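Local structure of probable sugar kinase (Clostridium perfringens, 3KZH) at residues G120-T124 with D125-S129; I208-S211 with N212-G216; K270-I273 with E274-V277. The protein probably acts as a pfkB-family carbohydrate kinase, transferring phosphate to a sugar, and binds beta-D-glucopyranose in this crystal. One frame throughout, in Å; residues are numbered along the deposited sequence.

All three contacts are local and partly buried: M122 and I127 are buried against exposed N123, A210, S211 and F214 against exposed K209 and N212, and I273, I276 and V277 against exposed P272. Interactions 1 and 3 lie at helix N-termini, each with a hydrophobic staple; N123 caps with its side chain, P272 cannot. Interaction 2, within helix 204-217, relies on backbone i to i+4 bonds. Interactions 2 and 3 pack on strands 221-225 and 231-234, touching V222 and F232 against F223 and Y233, as expected of opposite sheet faces. Interaction 1 packs on helix 147-157, its nearest atoms about 24 Å from interaction 2 and about 25 Å from interaction 3.

Interaction 1: residues G120-T124 with D125-S129; sequences GAMNT and DFIDS
The backbone N of F126 is gripped twice by N123: its side-chain OD1 accepts at 3.1 Å with an N-H...O angle of 144°, and a second, weak bond runs from F126 N to N123 O. N123 is therefore the N-cap of helix 124-129. The capping group reaches its place because CG sits between the backbone N and the carbonyl carbon (chi1 54°), which folds the amide back over the first turn. F126 N sits slightly tilted from the amide's carbonyl plane. I127 N reaches N123 O only weakly, which leaves D128 N to T124 O, at 2.9 Å, as the first firm i to i+4 bond.

On the apolar side of the cap, M122 and I127 meet as a hydrophobic staple, N' against N4. The selenomethionine chain, bent at chi2 and chi3, crosses the side chains of F126 and I127 at about a right angle and puts CE 3.3 Å from I127 CG1 and 3.5 Å from F126 CB. CE lies at the edge of the F126 ring, while SE stands 5.1 Å from the ring centroid and 63° off its normal, an oblique Met-aromatic contact. S129 OG donates to F126 O at 2.8 Å and leans over one ring face.

I127 continues onto Y152, L153 and F157 of helix 147-157, and D128 OD1 bonds Y152 OH, joining the two helices. Chemically, the amide cap satisfies a first-turn N-H that lacks a preceding helical carbonyl, while the staple shields the apolar side of the same turn.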
loop_
_atom_site.group_PDB
_atom_site.type_symbol
_atom_site.label_atom_id
_atom_site.label_comp_id
_atom_site.label_asym_id
_atom_site.label_seq_id
_atom_site.Cartn_x
_atom_site.Cartn_y
_atom_site.Cartn_z
ATOM N N GLY A 120 -11.784 -17.145 -1.604
ATOM C CA GLY A 120 -12.797 -18.137 -1.924
ATOM C C GLY A 120 -13.678 -17.826 -3.122
ATOM O O GLY A 120 -14.582 -18.606 -3.429
ATOM N N ALA A 121 -13.393 -16.725 -3.825
ATOM C CA ALA A 121 -14.173 -16.309 -4.998
ATOM C C ALA A 121 -13.767 -16.968 -6.328
ATOM O O ALA A 121 -14.297 -16.617 -7.386
ATOM C CB ALA A 121 -14.175 -14.789 -5.115
HETATM N N MSE A 122 -12.849 -17.937 -6.256
HETATM C CA MSE A 122 -12.377 -18.694 -7.423
HETATM C C MSE A 122 -13.457 -19.714 -7.807
HETATM O O MSE A 122 -13.955 -20.472 -6.960
HETATM C CB MSE A 122 -11.053 -19.424 -7.117
HETATM C CG MSE A 122 -10.478 -20.279 -8.266
HETATM SE SE MSE A 122 -9.957 -19.177 -9.769
HETATM C CE MSE A 122 -10.618 -20.203 -11.114
ATOM N N ASN A 123 -13.808 -19.715 -9.089
ATOM C CA ASN A 123 -14.833 -20.613 -9.619
ATOM C C ASN A 123 -14.376 -21.411 -10.837
ATOM O O ASN A 123 -13.398 -21.059 -11.486
ATOM C CB ASN A 123 -16.128 -19.832 -9.921
ATOM C CG ASN A 123 -15.907 -18.625 -10.835
ATOM O OD1 ASN A 123 -15.570 -18.768 -12.013
ATOM N ND2 ASN A 123 -16.124 -17.432 -10.294
ATOM N N THR A 124 -15.137 -22.451 -11.166
ATOM C CA THR A 124 -14.851 -23.342 -12.291
ATOM C C THR A 124 -14.888 -22.681 -13.670
ATOM O O THR A 124 -14.143 -23.085 -14.565
ATOM C CB THR A 124 -15.788 -24.562 -12.281
ATOM O OG1 THR A 124 -17.154 -24.122 -12.270
ATOM C CG2 THR A 124 -15.519 -25.419 -11.046
ATOM N N ASP A 125 -15.723 -21.651 -13.822
ATOM C CA ASP A 125 -15.847 -20.903 -15.085
ATOM C C ASP A 125 -14.548 -20.191 -15.451
ATOM O O ASP A 125 -14.162 -20.151 -16.628
ATOM C CB ASP A 125 -16.980 -19.877 -15.006
ATOM C CG ASP A 125 -18.310 -20.435 -15.460
ATOM O OD1 ASP A 125 -18.630 -21.600 -15.132
ATOM O OD2 ASP A 125 -19.046 -19.696 -16.149
ATOM N N PHE A 126 -13.864 -19.667 -14.428
ATOM C CA PHE A 126 -12.595 -18.986 -14.618
ATOM C C PHE A 126 -11.499 -20.015 -14.941
ATOM O O PHE A 126 -10.677 -19.752 -15.830
ATOM C CB PHE A 126 -12.250 -18.095 -13.406
ATOM C CG PHE A 126 -11.091 -17.160 -13.650
ATOM C CD1 PHE A 126 -11.294 -15.946 -14.333
ATOM C CD2 PHE A 126 -9.773 -17.535 -13.306
ATOM C CE1 PHE A 126 -10.199 -15.112 -14.680
ATOM C CE2 PHE A 126 -8.666 -16.716 -13.646
ATOM C CZ PHE A 126 -8.886 -15.506 -14.341
ATOM N N ILE A 127 -11.505 -21.175 -14.256
ATOM C CA ILE A 127 -10.519 -22.245 -14.523
ATOM C C ILE A 127 -10.655 -22.666 -15.986
ATOM O O ILE A 127 -9.658 -22.720 -16.696
ATOM C CB ILE A 127 -10.695 -23.527 -13.618
ATOM C CG1 ILE A 127 -10.137 -23.307 -12.220
ATOM C CG2 ILE A 127 -9.829 -24.659 -14.122
ATOM C CD1 ILE A 127 -10.876 -24.026 -11.116
ATOM N N ASP A 128 -11.901 -22.883 -16.423
ATOM C CA ASP A 128 -12.223 -23.285 -17.797
ATOM C C ASP A 128 -11.756 -22.286 -18.852
ATOM O O ASP A 128 -11.300 -22.695 -19.918
ATOM C CB ASP A 128 -13.730 -23.513 -17.964
ATOM C CG ASP A 128 -14.243 -24.714 -17.185
ATOM O OD1 ASP A 128 -13.472 -25.673 -16.959
ATOM O OD2 ASP A 128 -15.431 -24.690 -16.793
ATOM N N SER A 129 -11.823 -20.990 -18.533
ATOM C CA SER A 129 -11.408 -19.941 -19.467
ATOM C C SER A 129 -9.901 -19.906 -19.642
ATOM O O SER A 129 -9.397 -19.525 -20.699
ATOM C CB SER A 129 -11.943 -18.556 -19.033
ATOM O OG SER A 129 -11.256 -18.000 -17.915
#

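Interaction 2: residues I208-S211 with N212-G216; sequences IKAS and NYFLG
Helix 204-217, one of the helices flanking the large sheet of this ribokinase-like fold, contains the contact, in which residues I208-S211 bond to the next turn. Four i to i+4 bonds make its frame: N212 N to I208 O, Y213 N to K209 O at 3.0 Å, F214 N to A210 O at 3.1 Å and L215 N to S211 O. Their N-H...O angles fall between 142° and 153°, somewhat bent but all of the same pattern. A210 O also takes a weak bond from Y213 N.

The side chains follow the same spacing. I208 and N212 lie side by side and point the same way, with I208 CG2 3.4 Å from N212 ND2. CG of N212 is turned anti to its own carbonyl carbon (chi1 -86°), which lays the amide back along the previous turn; ND2 is 3.2 Å from I208 O, but the angle is too poor for a bond. The other end of the amide, OD1, takes a weak bond from N234 ND2. F214 places one ring face over A210 O, its CD2 being 3.1 Å from that oxygen, and its CE2 is 4.3 Å from A210 CB.

S211 OG bonds L207 O and N234 ND2, tying the helix to strand 231-234. V222, L196, A197, I180 and I219 line the F214 side chain. Chemically, S211 and F214 meet the sheet, F214 also helix 190-197, and A210 I201 of a loop; K209 and N212 are exposed residues whose polar ends still find partners, F199 by cation-pi and N234 by that weak bond.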
loop_
_atom_site.group_PDB
_atom_site.type_symbol
_atom_site.label_atom_id
_atom_site.label_comp_id
_atom_site.label_asym_id
_atom_site.label_seq_id
_atom_site.Cartn_x
_atom_site.Cartn_y
_atom_site.Cartn_z
ATOM N N ILE A 208 11.636 -44.282 4.549
ATOM C CA ILE A 208 11.667 -45.103 3.334
ATOM C C ILE A 208 10.287 -45.734 3.093
ATOM O O ILE A 208 9.813 -45.749 1.962
ATOM C CB ILE A 208 12.794 -46.199 3.384
ATOM C CG1 ILE A 208 14.174 -45.531 3.438
ATOM C CG2 ILE A 208 12.746 -47.111 2.142
ATOM C CD1 ILE A 208 15.337 -46.476 3.768
ATOM N N LYS A 209 9.615 -46.145 4.174
ATOM C CA LYS A 209 8.282 -46.771 4.114
ATOM C C LYS A 209 7.200 -45.770 3.683
ATOM O O LYS A 209 6.348 -46.091 2.850
ATOM C CB LYS A 209 7.936 -47.390 5.477
ATOM C CG LYS A 209 6.674 -48.246 5.523
ATOM C CD LYS A 209 6.267 -48.558 6.965
ATOM C CE LYS A 209 4.876 -49.204 7.013
ATOM N NZ LYS A 209 4.314 -49.274 8.394
ATOM N N ALA A 210 7.273 -44.556 4.231
ATOM C CA ALA A 210 6.337 -43.462 3.933
ATOM C C ALA A 210 6.441 -43.032 2.482
ATOM O O ALA A 210 5.442 -43.000 1.753
ATOM C CB ALA A 210 6.612 -42.289 4.835
ATOM N N SER A 211 7.678 -42.779 2.057
ATOM C CA SER A 211 7.953 -42.371 0.696
ATOM C C SER A 211 7.631 -43.465 -0.326
ATOM O O SER A 211 7.086 -43.148 -1.385
ATOM C CB SER A 211 9.377 -41.841 0.560
ATOM O OG SER A 211 10.352 -42.797 0.901
ATOM N N ASN A 212 7.877 -44.738 0.028
ATOM C CA ASN A 212 7.562 -45.885 -0.844
ATOM C C ASN A 212 6.055 -46.055 -1.026
ATOM O O ASN A 212 5.593 -46.444 -2.097
ATOM C CB ASN A 212 8.156 -47.191 -0.303
ATOM C CG ASN A 212 9.599 -47.419 -0.742
ATOM O OD1 ASN A 212 10.056 -46.899 -1.772
ATOM N ND2 ASN A 212 10.320 -48.224 0.035
ATOM N N TYR A 213 5.304 -45.727 0.024
ATOM C CA TYR A 213 3.845 -45.782 0.029
ATOM C C TYR A 213 3.288 -44.684 -0.896
ATOM O O TYR A 213 2.344 -44.933 -1.654
ATOM C CB TYR A 213 3.332 -45.632 1.476
ATOM C CG TYR A 213 1.859 -45.308 1.620
ATOM C CD1 TYR A 213 0.867 -46.270 1.327
ATOM C CD2 TYR A 213 1.445 -44.011 2.000
ATOM C CE1 TYR A 213 -0.514 -45.940 1.406
ATOM C CE2 TYR A 213 0.072 -43.673 2.079
ATOM C CZ TYR A 213 -0.897 -44.640 1.781
ATOM O OH TYR A 213 -2.226 -44.305 1.844
ATOM N N PHE A 214 3.883 -43.488 -0.833
ATOM C CA PHE A 214 3.471 -42.360 -1.672
ATOM C C PHE A 214 3.719 -42.661 -3.144
ATOM O O PHE A 214 2.875 -42.354 -3.984
ATOM C CB PHE A 214 4.193 -41.068 -1.273
ATOM C CG PHE A 214 3.827 -40.541 0.096
ATOM C CD1 PHE A 214 2.489 -40.498 0.530
ATOM C CD2 PHE A 214 4.838 -40.057 0.954
ATOM C CE1 PHE A 214 2.155 -39.977 1.809
ATOM C CE2 PHE A 214 4.526 -39.535 2.237
ATOM C CZ PHE A 214 3.176 -39.495 2.664
ATOM N N LEU A 215 4.834 -43.339 -3.432
ATOM C CA LEU A 215 5.193 -43.743 -4.797
ATOM C C LEU A 215 4.229 -44.816 -5.311
ATOM O O LEU A 215 4.013 -44.933 -6.522
ATOM C CB LEU A 215 6.626 -44.286 -4.855
ATOM C CG LEU A 215 7.811 -43.402 -4.455
ATOM C CD1 LEU A 215 9.032 -44.274 -4.287
ATOM C CD2 LEU A 215 8.055 -42.283 -5.444
ATOM N N GLY A 216 3.645 -45.565 -4.366
ATOM C CA GLY A 216 2.689 -46.624 -4.662
ATOM C C GLY A 216 1.346 -46.063 -5.086
ATOM O O GLY A 216 0.686 -46.620 -5.971
#

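Interaction 3: residues K270-I273 with E274-V277; sequences KMPI and EDIV
A hydrophobic staple marks the N-terminus of helix 273-288, formed by M271 before the N-cap and I276 in the first turn, with M271 CB 3.9 Å from I276 CG1. The loop leading in leaves helix 255-268 through a Schellman motif, whose C-prime residue is K270, with positive phi. The selenomethionine chain runs out extended and then turns at chi3 (61°), bringing CE within 3.2 Å of D275 O and 3.7 Å of D275 CB, so the methyl rests against the helix backbone.

P272 occupies the N-cap position. Having no side-chain acceptor, it contributes its carbonyl: P272 O takes I276 N at 3.2 Å, in the carbonyl plane, and D275 N in a weaker bond. The P272 and D275 side chains cross at a slant, with P272 CG 3.2 Å from D275 OD2. The following i to i+4 bond, V277 N to I273 O, measures 3.1 Å with an N-H...O angle of 162°; CG2 of V277, anti to the carbonyl carbon, also presses on that oxygen.

I273 and V277 pack on F223 and Y233 of the sheet, and I276 on L263 and Y267 of helix 255-268. The contact therefore joins two successive helices to each other and to the sheet: backbone carbonyls start the helix, while I273 and V277 meet the sheet and M271 and I276 meet helix 255-268.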
loop_
_atom_site.group_PDB
_atom_site.type_symbol
_atom_site.label_atom_id
_atom_site.label_comp_id
_atom_site.label_asym_id
_atom_site.label_seq_id
_atom_site.Cartn_x
_atom_site.Cartn_y
_atom_site.Cartn_z
ATOM N N LYS A 270 16.224 -29.789 -15.878
ATOM C CA LYS A 270 16.439 -31.255 -15.961
ATOM C C LYS A 270 17.630 -31.825 -15.168
ATOM O O LYS A 270 18.272 -32.786 -15.595
ATOM C CB LYS A 270 16.518 -31.728 -17.429
ATOM C CG LYS A 270 15.234 -31.600 -18.233
ATOM C CD LYS A 270 15.266 -30.353 -19.108
ATOM C CE LYS A 270 14.002 -30.205 -19.942
ATOM N NZ LYS A 270 13.862 -31.284 -20.955
HETATM N N MSE A 271 17.894 -31.237 -14.003
HETATM C CA MSE A 271 18.997 -31.625 -13.118
HETATM C C MSE A 271 18.755 -32.938 -12.363
HETATM O O MSE A 271 17.605 -33.321 -12.159
HETATM C CB MSE A 271 19.231 -30.518 -12.065
HETATM C CG MSE A 271 19.976 -29.256 -12.545
HETATM SE SE MSE A 271 19.610 -27.699 -11.423
HETATM C CE MSE A 271 20.266 -28.340 -9.752
ATOM N N PRO A 272 19.836 -33.694 -12.015
ATOM C CA PRO A 272 19.655 -34.947 -11.261
ATOM C C PRO A 272 19.134 -34.618 -9.852
ATOM O O PRO A 272 19.398 -33.522 -9.340
ATOM C CB PRO A 272 21.066 -35.554 -11.240
ATOM C CG PRO A 272 21.969 -34.413 -11.524
ATOM C CD PRO A 272 21.218 -33.616 -12.530
ATOM N N ILE A 273 18.386 -35.546 -9.252
ATOM C CA ILE A 273 17.758 -35.340 -7.940
ATOM C C ILE A 273 18.639 -34.855 -6.774
ATOM O O ILE A 273 18.209 -33.993 -6.013
ATOM C CB ILE A 273 16.829 -36.545 -7.542
ATOM C CG1 ILE A 273 15.870 -36.137 -6.416
ATOM C CG2 ILE A 273 17.648 -37.760 -7.147
ATOM C CD1 ILE A 273 14.591 -36.920 -6.350
ATOM N N GLU A 274 19.886 -35.320 -6.707
ATOM C CA GLU A 274 20.817 -34.914 -5.647
ATOM C C GLU A 274 21.150 -33.422 -5.744
ATOM O O GLU A 274 21.225 -32.728 -4.721
ATOM C CB GLU A 274 22.102 -35.754 -5.701
ATOM C CG GLU A 274 21.879 -37.248 -5.447
ATOM C CD GLU A 274 23.095 -38.098 -5.780
ATOM O OE1 GLU A 274 23.309 -38.400 -6.975
ATOM O OE2 GLU A 274 23.834 -38.474 -4.846
ATOM N N ASP A 275 21.250 -32.924 -6.981
ATOM C CA ASP A 275 21.545 -31.518 -7.237
ATOM C C ASP A 275 20.325 -30.602 -7.060
ATOM O O ASP A 275 20.488 -29.435 -6.704
ATOM C CB ASP A 275 22.206 -31.336 -8.618
ATOM C CG ASP A 275 23.607 -31.949 -8.693
ATOM O OD1 ASP A 275 24.442 -31.685 -7.801
ATOM O OD2 ASP A 275 23.872 -32.704 -9.654
ATOM N N ILE A 276 19.119 -31.129 -7.303
ATOM C CA ILE A 276 17.853 -30.380 -7.129
ATOM C C ILE A 276 17.654 -30.139 -5.627
ATOM O O ILE A 276 17.330 -29.023 -5.205
ATOM C CB ILE A 276 16.610 -31.172 -7.667
ATOM C CG1 ILE A 276 16.715 -31.393 -9.174
ATOM C CG2 ILE A 276 15.302 -30.440 -7.335
ATOM C CD1 ILE A 276 15.596 -32.255 -9.762
ATOM N N VAL A 277 17.911 -31.190 -4.847
ATOM C CA VAL A 277 17.807 -31.190 -3.386
ATOM C C VAL A 277 18.781 -30.178 -2.771
ATOM O O VAL A 277 18.391 -29.415 -1.895
ATOM C CB VAL A 277 18.033 -32.645 -2.837
ATOM C CG1 VAL A 277 18.024 -32.701 -1.353
ATOM C CG2 VAL A 277 16.931 -33.536 -3.303
#